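Local coordinates for protein nitrite oxidoreductase subunit A (Kuenenia stuttgartiensis, PDB 7B04) that forms the molybdenum-containing subunit A of nitrite oxidoreductase, a NarG-like member of the molybdopterin oxidoreductase family that carries an iron/sulfur cluster and two MD1 groups, at residues Y346-A357 and M500-L511. Sequence-based numbering, arbitrary orientation.
Sequences YWIPIRNNTDTA and MTNSPKDLIERL. With MD1 (phosphoric acid 4-(2-amino-4-oxo-3,4,5,6,-tetrahydro-pteridin-6-yl)-2-hydroxy-3,4-dimercapto-but-3-en-yl ester guanylate ester), chain C.
Arg-351 holds the carbonyl of Met-500, in the last turn of helix 494-501, with two nitrogens: NE lies 2.9 Å and NH1 3.1 Å from Met-500 O, which sits in the guanidinium plane. A bend at chi3 (65°) turns the group back onto that carbonyl, while NH1 also forms a salt bridge with Glu-849. Arg-351 N donates to Thr-501 O (2.9 Å, 148° at the hydrogen). On the loop's ligand side, Asn-353 N donates to O6 of the MD1 guanine at 2.8 Å, while Asp-355 OD1 accepts from MD1 N2 (2.7 Å) and Asp-355 OD2 from MD1 N1 (3.1 Å), reading the guanine edge.

At the other end, the guanidinium of Arg-510 stacks on one face of the Tyr-346 ring, planes 11° and centres 4.3 Å apart; the stack is offset, with Arg-510 CD over the ring, and NH2 bonds to Thr-160 of subunit B. Leu-507 CD2 meets Tyr-346 CD2 at 3.6 Å, and Leu-507 CB packs against Ile-348 CG1.

Helix 505-517 thus covers strand 346-347, an outermost strand of the parallel sheet within this chain, which subunit B extends by antiparallel pairing, while Ile-508 and Leu-511 reach helix 355-368.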
loop_
_atom_site.group_PDB
_atom_site.type_symbol
_atom_site.label_atom_id
_atom_site.label_comp_id
_atom_site.label_asym_id
_atom_site.label_seq_id
_atom_site.Cartn_x
_atom_site.Cartn_y
_atom_site.Cartn_z
ATOM N N TYR B 346 17.074 14.777 -10.712
ATOM C CA TYR B 346 16.774 14.835 -12.137
ATOM C C TYR B 346 16.321 13.454 -12.588
ATOM O O TYR B 346 16.952 12.451 -12.240
ATOM C CB TYR B 346 17.984 15.317 -12.953
ATOM C CG TYR B 346 19.313 14.667 -12.623
ATOM C CD1 TYR B 346 20.050 15.063 -11.514
ATOM C CD2 TYR B 346 19.848 13.682 -13.444
ATOM C CE1 TYR B 346 21.268 14.481 -11.219
ATOM C CE2 TYR B 346 21.067 13.095 -13.158
ATOM C CZ TYR B 346 21.773 13.500 -12.047
ATOM O OH TYR B 346 22.986 12.915 -11.761
ATOM N N TRP B 347 15.227 13.407 -13.345
ATOM C CA TRP B 347 14.637 12.156 -13.804
ATOM C C TRP B 347 15.057 11.874 -15.241
ATOM O O TRP B 347 14.912 12.735 -16.115
ATOM C CB TRP B 347 13.111 12.209 -13.708
ATOM C CG TRP B 347 12.420 11.073 -14.407
ATOM C CD1 TRP B 347 12.585 9.741 -14.163
ATOM C CD2 TRP B 347 11.456 11.171 -15.464
ATOM N NE1 TRP B 347 11.783 9.003 -15.001
ATOM C CE2 TRP B 347 11.081 9.857 -15.809
ATOM C CE3 TRP B 347 10.874 12.241 -16.150
ATOM C CZ2 TRP B 347 10.153 9.585 -16.811
ATOM C CZ3 TRP B 347 9.950 11.969 -17.144
ATOM C CH2 TRP B 347 9.598 10.652 -17.464
ATOM N N ILE B 348 15.574 10.672 -15.476
ATOM C CA ILE B 348 16.041 10.264 -16.800
ATOM C C ILE B 348 15.020 9.330 -17.440
ATOM O O ILE B 348 14.952 8.148 -17.070
ATOM C CB ILE B 348 17.420 9.589 -16.720
ATOM C CG1 ILE B 348 18.458 10.548 -16.136
ATOM C CG2 ILE B 348 17.858 9.105 -18.097
ATOM C CD1 ILE B 348 19.768 9.882 -15.779
ATOM N N PRO B 349 14.202 9.806 -18.378
ATOM C CA PRO B 349 13.342 8.886 -19.129
ATOM C C PRO B 349 14.183 7.941 -19.973
ATOM O O PRO B 349 15.274 8.286 -20.433
ATOM C CB PRO B 349 12.497 9.819 -20.006
ATOM C CG PRO B 349 12.586 11.157 -19.341
ATOM C CD PRO B 349 13.957 11.210 -18.743
ATOM N N ILE B 350 13.663 6.732 -20.176
ATOM C CA ILE B 350 14.379 5.711 -20.929
ATOM C C ILE B 350 13.364 4.778 -21.570
ATOM O O ILE B 350 12.247 4.606 -21.070
ATOM C CB ILE B 350 15.372 4.937 -20.028
ATOM C CG1 ILE B 350 16.372 4.146 -20.875
ATOM C CG2 ILE B 350 14.632 4.023 -19.066
ATOM C CD1 ILE B 350 17.574 3.660 -20.104
ATOM N N ARG B 351 13.755 4.179 -22.693
ATOM C CA ARG B 351 12.952 3.132 -23.302
ATOM C C ARG B 351 13.146 1.841 -22.523
ATOM O O ARG B 351 14.246 1.544 -22.048
ATOM C CB ARG B 351 13.349 2.943 -24.771
ATOM C CG ARG B 351 12.511 1.927 -25.533
ATOM C CD ARG B 351 12.761 2.026 -27.033
ATOM N NE ARG B 351 14.128 1.668 -27.401
ATOM C CZ ARG B 351 14.523 0.438 -27.718
ATOM N NH1 ARG B 351 15.788 0.208 -28.042
ATOM N NH2 ARG B 351 13.653 -0.563 -27.706
ATOM N N ASN B 352 12.072 1.070 -22.394
ATOM C CA ASN B 352 12.120 -0.124 -21.564
ATOM C C ASN B 352 12.988 -1.202 -22.205
ATOM O O ASN B 352 13.072 -1.317 -23.432
ATOM C CB ASN B 352 10.708 -0.642 -21.304
ATOM C CG ASN B 352 9.722 0.475 -21.011
ATOM O OD1 ASN B 352 9.498 1.353 -21.844
ATOM N ND2 ASN B 352 9.131 0.449 -19.822
ATOM N N ASN B 353 13.633 -1.997 -21.345
ATOM C CA ASN B 353 14.492 -3.108 -21.747
ATOM C C ASN B 353 15.743 -2.626 -22.476
ATOM O O ASN B 353 16.241 -3.301 -23.384
ATOM C CB ASN B 353 13.724 -4.125 -22.604
ATOM C CG ASN B 353 14.335 -5.512 -22.561
ATOM O OD1 ASN B 353 15.394 -5.722 -21.973
ATOM N ND2 ASN B 353 13.662 -6.468 -23.188
ATOM N N THR B 354 16.251 -1.438 -22.104
ATOM C CA THR B 354 17.430 -0.881 -22.759
ATOM C C THR B 354 18.452 -0.279 -21.790
ATOM O O THR B 354 19.279 0.534 -22.220
ATOM C CB THR B 354 17.053 0.208 -23.779
ATOM O OG1 THR B 354 16.545 1.360 -23.095
ATOM C CG2 THR B 354 16.017 -0.296 -24.771
ATOM N N ASP B 355 18.431 -0.635 -20.500
ATOM C CA ASP B 355 19.324 0.042 -19.562
ATOM C C ASP B 355 20.778 -0.375 -19.725
ATOM O O ASP B 355 21.671 0.380 -19.325
ATOM C CB ASP B 355 18.908 -0.217 -18.110
ATOM C CG ASP B 355 17.672 0.555 -17.704
ATOM O OD1 ASP B 355 17.515 0.829 -16.498
ATOM O OD2 ASP B 355 16.847 0.872 -18.591
ATOM N N THR B 356 21.043 -1.563 -20.279
ATOM C CA THR B 356 22.430 -1.976 -20.473
ATOM C C THR B 356 23.171 -0.971 -21.339
ATOM O O THR B 356 24.311 -0.602 -21.037
ATOM C CB THR B 356 22.501 -3.369 -21.101
ATOM O OG1 THR B 356 21.818 -4.312 -20.267
ATOM C CG2 THR B 356 23.954 -3.802 -21.260
ATOM N N ALA B 357 22.529 -0.501 -22.409
ATOM C CA ALA B 357 23.168 0.469 -23.289
ATOM C C ALA B 357 23.482 1.765 -22.552
ATOM O O ALA B 357 24.564 2.336 -22.726
ATOM C CB ALA B 357 22.276 0.739 -24.500
ATOM N N MET B 500 19.188 4.629 -28.918
ATOM C CA MET B 500 18.695 3.358 -28.396
ATOM C C MET B 500 17.774 3.597 -27.210
ATOM O O MET B 500 16.700 2.996 -27.106
ATOM C CB MET B 500 19.858 2.445 -27.960
ATOM C CG MET B 500 21.158 2.522 -28.736
ATOM S SD MET B 500 22.207 1.085 -28.442
ATOM C CE MET B 500 23.806 1.675 -28.997
ATOM N N THR B 501 18.199 4.451 -26.289
ATOM C CA THR B 501 17.491 4.663 -25.034
ATOM C C THR B 501 16.449 5.782 -25.026
ATOM O O THR B 501 15.660 5.842 -24.074
ATOM C CB THR B 501 18.516 4.941 -23.934
ATOM O OG1 THR B 501 19.546 5.787 -24.447
ATOM C CG2 THR B 501 19.142 3.646 -23.463
ATOM N N ASN B 502 16.345 6.584 -26.087
ATOM C CA ASN B 502 15.567 7.825 -26.057
ATOM C C ASN B 502 15.753 8.587 -24.738
ATOM O O ASN B 502 14.798 9.097 -24.153
ATOM C CB ASN B 502 14.089 7.554 -26.307
ATOM C CG ASN B 502 13.867 6.668 -27.499
ATOM O OD1 ASN B 502 14.525 5.650 -27.629
ATOM N ND2 ASN B 502 12.972 7.070 -28.403
ATOM N N SER B 503 16.990 8.648 -24.241
ATOM C CA SER B 503 17.255 9.344 -23.004
ATOM C C SER B 503 17.912 10.684 -23.286
ATOM O O SER B 503 18.700 10.787 -24.242
ATOM C CB SER B 503 18.172 8.524 -22.098
ATOM O OG SER B 503 17.441 7.714 -21.198
ATOM N N PRO B 504 17.598 11.738 -22.513
ATOM C CA PRO B 504 18.236 13.044 -22.814
ATOM C C PRO B 504 19.752 12.944 -22.738
ATOM O O PRO B 504 20.302 12.430 -21.762
ATOM C CB PRO B 504 17.670 13.984 -21.735
ATOM C CG PRO B 504 16.321 13.375 -21.443
ATOM C CD PRO B 504 16.328 11.902 -21.740
ATOM N N LYS B 505 20.414 13.427 -23.781
ATOM C CA LYS B 505 21.864 13.343 -23.842
ATOM C C LYS B 505 22.515 14.174 -22.742
ATOM O O LYS B 505 23.557 13.786 -22.194
ATOM C CB LYS B 505 22.364 13.805 -25.227
ATOM C CG LYS B 505 23.859 13.858 -25.386
ATOM C CD LYS B 505 24.214 14.265 -26.804
ATOM C CE LYS B 505 25.703 14.479 -26.988
ATOM N NZ LYS B 505 26.020 14.741 -28.418
ATOM N N ASP B 506 21.901 15.300 -22.392
ATOM C CA ASP B 506 22.419 16.131 -21.311
ATOM C C ASP B 506 22.384 15.387 -19.983
ATOM O O ASP B 506 23.302 15.519 -19.166
ATOM C CB ASP B 506 21.625 17.435 -21.235
ATOM C CG ASP B 506 21.399 18.048 -22.605
ATOM O OD1 ASP B 506 21.751 19.231 -22.799
ATOM O OD2 ASP B 506 20.880 17.338 -23.493
ATOM N N LEU B 507 21.329 14.602 -19.745
ATOM C CA LEU B 507 21.225 13.863 -18.490
ATOM C C LEU B 507 22.216 12.707 -18.432
ATOM O O LEU B 507 22.728 12.383 -17.355
ATOM C CB LEU B 507 19.800 13.341 -18.296
ATOM C CG LEU B 507 18.720 14.376 -17.978
ATOM C CD1 LEU B 507 17.343 13.741 -18.029
ATOM C CD2 LEU B 507 18.969 15.005 -16.620
ATOM N N ILE B 508 22.500 12.079 -19.576
ATOM C CA ILE B 508 23.477 10.995 -19.609
ATOM C C ILE B 508 24.861 11.519 -19.251
ATOM O O ILE B 508 25.580 10.921 -18.442
ATOM C CB ILE B 508 23.465 10.308 -20.987
ATOM C CG1 ILE B 508 22.064 9.779 -21.295
ATOM C CG2 ILE B 508 24.481 9.179 -21.030
ATOM C CD1 ILE B 508 21.876 9.335 -22.720
ATOM N N GLU B 509 25.257 12.645 -19.851
ATOM C CA GLU B 509 26.536 13.251 -19.506
ATOM C C GLU B 509 26.503 13.833 -18.100
ATOM O O GLU B 509 27.539 13.892 -17.429
ATOM C CB GLU B 509 26.902 14.333 -20.526
ATOM N N ARG B 510 25.331 14.287 -17.650
ATOM C CA ARG B 510 25.206 14.801 -16.290
ATOM C C ARG B 510 25.379 13.687 -15.268
ATOM O O ARG B 510 26.057 13.870 -14.250
ATOM C CB ARG B 510 23.847 15.481 -16.117
ATOM C CG ARG B 510 23.653 16.205 -14.801
ATOM C CD ARG B 510 22.282 16.860 -14.767
ATOM N NE ARG B 510 22.044 17.601 -13.532
ATOM C CZ ARG B 510 20.925 18.267 -13.272
ATOM N NH1 ARG B 510 20.786 18.916 -12.124
ATOM N NH2 ARG B 510 19.941 18.284 -14.162
ATOM N N LEU B 511 24.779 12.521 -15.523
ATOM C CA LEU B 511 24.967 11.390 -14.622
ATOM C C LEU B 511 26.387 10.860 -14.718
ATOM O O LEU B 511 26.986 10.480 -13.705
ATOM C CB LEU B 511 23.963 10.284 -14.935
ATOM C CG LEU B 511 23.991 9.119 -13.944
ATOM C CD1 LEU B 511 23.793 9.635 -12.528
ATOM C CD2 LEU B 511 22.939 8.081 -14.293
HETATM P PB MD1 C . 10.294 -3.298 -7.610
HETATM O O3B MD1 C . 9.615 -3.779 -9.031
HETATM O O1B MD1 C . 10.136 -1.805 -7.455
HETATM O O2B MD1 C . 11.761 -3.651 -7.613
HETATM O O3A MD1 C . 9.530 -4.076 -6.370
HETATM C C10 MD1 C . 9.679 -5.459 -6.196
HETATM C C11 MD1 C . 9.646 -5.780 -4.674
HETATM O O11 MD1 C . 8.619 -4.724 -4.039
HETATM C C12 MD1 C . 9.399 -7.086 -4.494
HETATM S S12 MD1 C . 10.127 -8.280 -5.653
HETATM C C13 MD1 C . 8.578 -7.734 -3.348
HETATM S S13 MD1 C . 8.449 -9.544 -3.386
HETATM C C14 MD1 C . 7.871 -7.043 -2.305
HETATM N N15 MD1 C . 6.697 -6.267 -3.075
HETATM C C16 MD1 C . 6.094 -5.266 -2.294
HETATM C C15 MD1 C . 4.629 -5.012 -2.317
HETATM O O14 MD1 C . 3.920 -5.668 -3.005
HETATM N N17 MD1 C . 4.066 -3.929 -1.467
HETATM C C17 MD1 C . 4.995 -3.075 -0.572
HETATM N N16 MD1 C . 4.436 -2.023 0.254
HETATM N N18 MD1 C . 6.485 -3.330 -0.549
HETATM C C20 MD1 C . 7.046 -4.377 -1.364
HETATM N N8 MD1 C . 8.427 -4.653 -1.382
HETATM C C7 MD1 C . 8.703 -6.234 -1.344
HETATM P PA MD1 C . 8.716 -2.810 -10.017
HETATM O O1A MD1 C . 7.924 -3.692 -10.950
HETATM O O2A MD1 C . 7.780 -1.991 -9.162
HETATM O "O5'" MD1 C . 9.661 -1.799 -10.912
HETATM C "C5'" MD1 C . 10.089 -0.593 -10.354
HETATM C "C4'" MD1 C . 10.139 0.544 -11.434
HETATM O "O4'" MD1 C . 10.990 0.135 -12.678
HETATM C "C1'" MD1 C . 10.115 0.616 -13.869
HETATM N N9 MD1 C . 10.449 -0.098 -15.128
HETATM C C4 MD1 C . 11.621 0.119 -15.717
HETATM N N3 MD1 C . 12.773 0.993 -15.354
HETATM C C2 MD1 C . 13.960 1.030 -16.206
HETATM N N2 MD1 C . 15.081 1.881 -15.851
HETATM N N1 MD1 C . 14.018 0.220 -17.399
HETATM C C6 MD1 C . 12.908 -0.615 -17.741
HETATM O O6 MD1 C . 12.948 -1.284 -18.717
HETATM C C5 MD1 C . 11.665 -0.647 -16.842
HETATM N N7 MD1 C . 10.521 -1.320 -16.926
HETATM C C8 MD1 C . 9.756 -0.986 -15.867
HETATM C "C2'" MD1 C . 8.946 0.320 -13.464
HETATM O "O2'" MD1 C . 7.937 1.052 -14.217
HETATM C "C3'" MD1 C . 8.965 0.801 -11.875
HETATM O "O3'" MD1 C . 8.725 2.235 -11.787
#